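Local coordinates for protein D-aminoacid aminotransferase-like PLP-dependent enzyme (Haemophilus somnus, PDB 3CEB) that probably works as a pyridoxal-phosphate-dependent enzyme of the class IV aminotransferase family, perhaps as a 4-amino-4-deoxychorismate lyase, at residues E122-R127 with G137-R142; D151-L154 with Q159-K162. All blocks are in the same frame, centred on the assembly; numbering follows the deposited sequence.

Contact 1 of 2, residues E122-R127 with G137-R142; sequences EIMIIR and GNLIFR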
loop_
_atom_site.group_PDB
_atom_site.type_symbol
_atom_site.label_atom_id
_atom_site.label_comp_id
_atom_site.label_asym_id
_atom_site.label_seq_id
_atom_site.Cartn_x
_atom_site.Cartn_y
_atom_site.Cartn_z
ATOM N N GLU A 122 7.385 6.273 -11.721
ATOM C CA GLU A 122 6.394 5.286 -11.372
ATOM C C GLU A 122 5.166 5.507 -12.268
ATOM O O GLU A 122 5.232 6.277 -13.246
ATOM C CB GLU A 122 6.209 5.377 -9.853
ATOM C CG GLU A 122 5.191 4.568 -9.122
ATOM C CD GLU A 122 5.138 3.081 -9.334
ATOM O OE1 GLU A 122 5.871 2.264 -8.739
ATOM O OE2 GLU A 122 4.182 2.718 -9.999
ATOM N N ILE A 123 4.073 4.792 -12.024
ATOM C CA ILE A 123 2.938 4.889 -12.941
ATOM C C ILE A 123 1.715 5.361 -12.207
ATOM O O ILE A 123 1.718 5.504 -10.990
ATOM C CB ILE A 123 2.606 3.566 -13.704
ATOM C CG1 ILE A 123 2.183 2.446 -12.736
ATOM C CG2 ILE A 123 3.783 3.145 -14.542
ATOM C CD1 ILE A 123 1.819 1.112 -13.391
HETATM N N MSE A 124 0.664 5.576 -12.974
HETATM C CA MSE A 124 -0.589 6.044 -12.450
HETATM C C MSE A 124 -1.674 5.319 -13.235
HETATM O O MSE A 124 -1.847 5.538 -14.424
HETATM C CB MSE A 124 -0.634 7.554 -12.631
HETATM C CG MSE A 124 -1.930 8.183 -12.238
HETATM SE SE MSE A 124 -1.841 10.120 -12.228
HETATM C CE MSE A 124 -0.997 10.257 -10.511
ATOM N N ILE A 125 -2.348 4.383 -12.578
ATOM C CA ILE A 125 -3.280 3.503 -13.269
ATOM C C ILE A 125 -4.662 4.133 -13.437
ATOM O O ILE A 125 -5.377 4.422 -12.458
ATOM C CB ILE A 125 -3.402 2.162 -12.544
ATOM C CG1 ILE A 125 -2.028 1.460 -12.476
ATOM C CG2 ILE A 125 -4.409 1.275 -13.266
ATOM C CD1 ILE A 125 -1.938 0.373 -11.473
ATOM N N ILE A 126 -5.021 4.320 -14.697
ATOM C CA ILE A 126 -6.300 4.845 -15.079
ATOM C C ILE A 126 -7.185 3.678 -15.460
ATOM O O ILE A 126 -6.978 3.026 -16.491
ATOM C CB ILE A 126 -6.165 5.795 -16.273
ATOM C CG1 ILE A 126 -5.076 6.823 -15.958
ATOM C CG2 ILE A 126 -7.492 6.458 -16.575
ATOM C CD1 ILE A 126 -5.309 7.490 -14.632
ATOM N N ARG A 127 -8.187 3.443 -14.619
ATOM C CA ARG A 127 -9.115 2.343 -14.780
ATOM C C ARG A 127 -10.529 2.874 -14.902
ATOM O O ARG A 127 -11.063 3.488 -13.969
ATOM C CB ARG A 127 -9.013 1.427 -13.558
ATOM C CG ARG A 127 -9.955 0.223 -13.543
ATOM C CD ARG A 127 -10.000 -0.459 -12.183
ATOM N NE ARG A 127 -10.911 -1.587 -12.211
ATOM C CZ ARG A 127 -12.230 -1.498 -12.057
ATOM N NH1 ARG A 127 -12.789 -0.335 -11.818
ATOM N NH2 ARG A 127 -12.996 -2.570 -12.122
ATOM N N GLY A 137 1.601 1.750 -4.488
ATOM C CA GLY A 137 0.904 2.499 -3.445
ATOM C C GLY A 137 -0.281 3.270 -3.961
ATOM O O GLY A 137 -0.660 3.156 -5.142
ATOM N N ASN A 138 -0.909 4.013 -3.067
ATOM C CA ASN A 138 -1.973 4.886 -3.466
ATOM C C ASN A 138 -1.390 6.247 -3.921
ATOM O O ASN A 138 -0.201 6.521 -3.778
ATOM C CB ASN A 138 -2.988 5.082 -2.326
ATOM C CG ASN A 138 -3.669 3.792 -1.916
ATOM O OD1 ASN A 138 -3.531 3.345 -0.770
ATOM N ND2 ASN A 138 -4.399 3.173 -2.846
ATOM N N LEU A 139 -2.263 7.123 -4.420
ATOM C CA LEU A 139 -1.829 8.436 -4.878
ATOM C C LEU A 139 -2.583 9.585 -4.208
ATOM O O LEU A 139 -3.741 9.449 -3.809
ATOM C CB LEU A 139 -1.925 8.520 -6.408
ATOM C CG LEU A 139 -1.030 7.603 -7.241
ATOM C CD1 LEU A 139 -1.545 7.589 -8.649
ATOM C CD2 LEU A 139 0.473 7.938 -7.192
ATOM N N ILE A 140 -1.862 10.703 -4.061
ATOM C CA ILE A 140 -2.394 11.932 -3.490
ATOM C C ILE A 140 -2.031 13.090 -4.409
ATOM O O ILE A 140 -0.995 13.093 -5.060
ATOM C CB ILE A 140 -1.920 12.190 -2.023
ATOM C CG1 ILE A 140 -0.404 12.387 -1.922
ATOM C CG2 ILE A 140 -2.324 11.047 -1.123
ATOM C CD1 ILE A 140 0.074 12.835 -0.514
ATOM N N PHE A 141 -2.916 14.064 -4.458
ATOM C CA PHE A 141 -2.819 15.159 -5.396
ATOM C C PHE A 141 -3.028 16.458 -4.670
ATOM O O PHE A 141 -3.938 16.591 -3.883
ATOM C CB PHE A 141 -3.897 14.968 -6.457
ATOM C CG PHE A 141 -3.751 13.678 -7.229
ATOM C CD1 PHE A 141 -4.340 12.514 -6.786
ATOM C CD2 PHE A 141 -2.985 13.623 -8.392
ATOM C CE1 PHE A 141 -4.160 11.309 -7.486
ATOM C CE2 PHE A 141 -2.817 12.438 -9.108
ATOM C CZ PHE A 141 -3.392 11.273 -8.644
ATOM N N ARG A 142 -2.174 17.430 -4.918
ATOM C CA ARG A 142 -2.261 18.665 -4.157
ATOM C C ARG A 142 -3.178 19.667 -4.814
ATOM O O ARG A 142 -3.110 19.895 -5.983
ATOM C CB ARG A 142 -0.870 19.260 -3.913
ATOM C CG ARG A 142 -0.864 20.337 -2.842
ATOM C CD ARG A 142 0.565 20.763 -2.442
ATOM N NE ARG A 142 1.364 21.296 -3.563
ATOM C CZ ARG A 142 1.191 22.496 -4.131
ATOM N NH1 ARG A 142 0.214 23.316 -3.713
ATOM N NH2 ARG A 142 1.982 22.878 -5.138
#

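Contact 2 of 2, residues D151-L154 with Q159-K162; sequences DKPL and QRAK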
loop_
_atom_site.group_PDB
_atom_site.type_symbol
_atom_site.label_atom_id
_atom_site.label_comp_id
_atom_site.label_asym_id
_atom_site.label_seq_id
_atom_site.Cartn_x
_atom_site.Cartn_y
_atom_site.Cartn_z
ATOM N N ASP A 151 -11.369 8.415 -4.206
ATOM C CA ASP A 151 -12.276 7.662 -3.332
ATOM C C ASP A 151 -12.389 6.206 -3.768
ATOM O O ASP A 151 -12.762 5.397 -2.950
ATOM C CB ASP A 151 -13.682 8.311 -3.101
ATOM C CG ASP A 151 -14.532 8.346 -4.347
ATOM O OD1 ASP A 151 -13.960 8.087 -5.435
ATOM O OD2 ASP A 151 -15.749 8.650 -4.256
ATOM N N LYS A 152 -12.020 5.871 -5.015
ATOM C CA LYS A 152 -12.024 4.438 -5.495
ATOM C C LYS A 152 -10.695 3.887 -5.941
ATOM O O LYS A 152 -10.475 3.688 -7.118
ATOM C CB LYS A 152 -12.929 4.250 -6.699
ATOM C CG LYS A 152 -14.198 3.520 -6.370
ATOM C CD LYS A 152 -14.726 3.918 -4.965
ATOM C CE LYS A 152 -16.003 3.143 -4.604
ATOM N NZ LYS A 152 -16.367 3.351 -3.179
ATOM N N PRO A 153 -9.809 3.612 -5.005
ATOM C CA PRO A 153 -8.488 3.143 -5.387
ATOM C C PRO A 153 -8.544 1.664 -5.771
ATOM O O PRO A 153 -9.579 1.040 -5.601
ATOM C CB PRO A 153 -7.713 3.301 -4.104
ATOM C CG PRO A 153 -8.785 2.956 -3.038
ATOM C CD PRO A 153 -10.049 3.547 -3.551
ATOM N N LEU A 154 -7.461 1.093 -6.274
ATOM C CA LEU A 154 -7.489 -0.337 -6.536
ATOM C C LEU A 154 -7.476 -0.980 -5.160
ATOM O O LEU A 154 -8.310 -1.807 -4.853
ATOM C CB LEU A 154 -6.273 -0.802 -7.324
ATOM C CG LEU A 154 -6.077 -0.182 -8.694
ATOM C CD1 LEU A 154 -4.838 -0.756 -9.414
ATOM C CD2 LEU A 154 -7.391 -0.354 -9.515
ATOM N N GLN A 159 -1.721 3.124 4.712
ATOM C CA GLN A 159 -1.212 4.481 4.960
ATOM C C GLN A 159 -2.336 5.476 4.642
ATOM O O GLN A 159 -2.622 6.432 5.367
ATOM C CB GLN A 159 0.016 4.737 4.075
ATOM C CG GLN A 159 0.714 6.110 4.266
ATOM C CD GLN A 159 1.387 6.196 5.599
ATOM O OE1 GLN A 159 0.925 6.914 6.478
ATOM N NE2 GLN A 159 2.447 5.410 5.788
ATOM N N ARG A 160 -2.978 5.209 3.521
ATOM C CA ARG A 160 -4.119 5.983 3.077
ATOM C C ARG A 160 -5.177 5.975 4.178
ATOM O O ARG A 160 -5.717 7.016 4.534
ATOM C CB ARG A 160 -4.664 5.376 1.780
ATOM C CG ARG A 160 -5.998 5.925 1.277
ATOM C CD ARG A 160 -6.485 5.088 0.093
ATOM N NE ARG A 160 -7.630 5.673 -0.605
ATOM C CZ ARG A 160 -8.879 5.515 -0.218
ATOM N NH1 ARG A 160 -9.153 4.831 0.865
ATOM N NH2 ARG A 160 -9.839 6.088 -0.893
ATOM N N ALA A 161 -5.460 4.809 4.746
ATOM C CA ALA A 161 -6.491 4.704 5.807
ATOM C C ALA A 161 -6.158 5.594 7.038
ATOM O O ALA A 161 -7.036 6.248 7.609
ATOM C CB ALA A 161 -6.696 3.246 6.200
ATOM N N LYS A 162 -4.886 5.635 7.421
ATOM C CA LYS A 162 -4.463 6.379 8.614
ATOM C C LYS A 162 -4.542 7.843 8.299
ATOM O O LYS A 162 -4.918 8.666 9.141
ATOM C CB LYS A 162 -3.022 5.984 9.055
ATOM C CG LYS A 162 -2.288 6.873 10.112
ATOM C CD LYS A 162 -2.680 6.671 11.604
HETATM O O HOH W 1 -13.054 6.726 0.014
#

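Contact 1 of 2, residues E122-R127 with G137-R142
Met-124, present as selenomethionine, reaches from strand 122-127 to Leu-139 and Phe-141 of strand 138-143. Two conformers of Met-124 are deposited, and this account is of one. The backbones do not pair. The CA atoms of Met-124 and Leu-139 are 8.0 Å apart, and side chains alone bridge the gap.

The apolar part is Met-124 against Leu-139. The two side chains meet at a slant, and Leu-139 offers a single branch. Its CD1 lies 3.7 Å from Met-124 CG. The same CD1 is 4.1 Å from Met-124 CB, so this methyl lies alongside the root of the longer side chain.

The second part is a Met-aromatic contact. Met-124 SE lies 5.2 Å from the centroid of the Phe-141 ring, 85° off the ring normal. The selenium sits at the ring edge. It is 4.0 Å from Phe-141 CE2 and 4.1 Å from Phe-141 CZ. The Met-124 chain runs extended as far as SE and bends at its last torsion (chi3 -80°). The place of CE is also doubtful, because it sits too close to the ring.

The polar bonds do not cross the contact. Glu-122 OE2 accepts from Ile-123 N at 2.9 Å, on its anti side and 30° out of the carboxylate plane. Ser-135 N, just before segment 137-142, donates to it too.

All three contact residues are buried. Strand 122-127 pairs with strand 90-94, and its Ile-123 and Ile-125 rest on helix 108-114. Strand 138-143 runs between strands 146-150 and 185-188. Ile-185 touches both Met-124 and Phe-141, so the contact joins two sheets.

Contact 2 of 2, residues D151-L154 with Q159-K162
Arg-160 extends from helix 158-165 to the ring of Pro-153, in the loop that leads into that helix. Its CB starts out toward the loop and packs on Asn-138 OD1. The first torsion sets CG opposite the backbone N (chi1 171°). From CG to NE the chain is straight, carrying the head group across to the proline.

Contact begins at NE, which lies 3.8 Å from Pro-153 CG. The next atom, CZ, is equally near Pro-153 CG and 4.0 Å from Pro-153 CD. The proline covers one face of the guanidinium. Its CG stands 3.7 Å above the plane, displaced toward the rim, and the two side chains cross at about a right angle. This is apolar packing against a flat cation.

NH2 forms the polar end. It passes 3.7 Å from Pro-153 CD and donates a hydrogen bond to the carbonyl O of Pro-150, just before the segment. The next carbonyl, Asp-151 O, is 3.6 Å from Arg-160 NH2 and approaches obliquely. A water joins the two loosely: it donates to Asp-151 O at 3.3 Å and accepts weakly from Arg-160 NH2 at 3.4 Å. The Asp-151 carboxylate makes no salt bridge with Arg-160; its OD1 is 6.5 Å from Arg-160 NH2.

The contact ties the start of helix 158-165 to the end of strand 146-150. Asn-138 of strand 138-143 touches both Arg-160 and Pro-153. Here Gln-159 N bonds a phosphate oxygen of the modified lysine at 103, consistent with a helix start holding the cofactor phosphate in this fold. Ala-161 and Lys-162 lean on Tyr-23 of helix 21-35.

Overall arrangement
Contact 1 is the more deeply buried of the two in side-chain terms, although contact 2 lies nearer the chain centre. The first joins strands of two different sheets through apolar and Met-aromatic packing. The second is partly buried, holds a loop to its following helix, and mixes proline packing with carbonyl and water partners. Their centres are 11 Å apart, and they follow one another along the chain. They meet through Asn-138, whose OD1 and ND2 face Arg-160 and Pro-153, and through Leu-154, which packs on Ile-125 and Arg-127. The helix of contact 2 also bonds the cofactor phosphate through Gln-159 N, while contact 1 is structural packing.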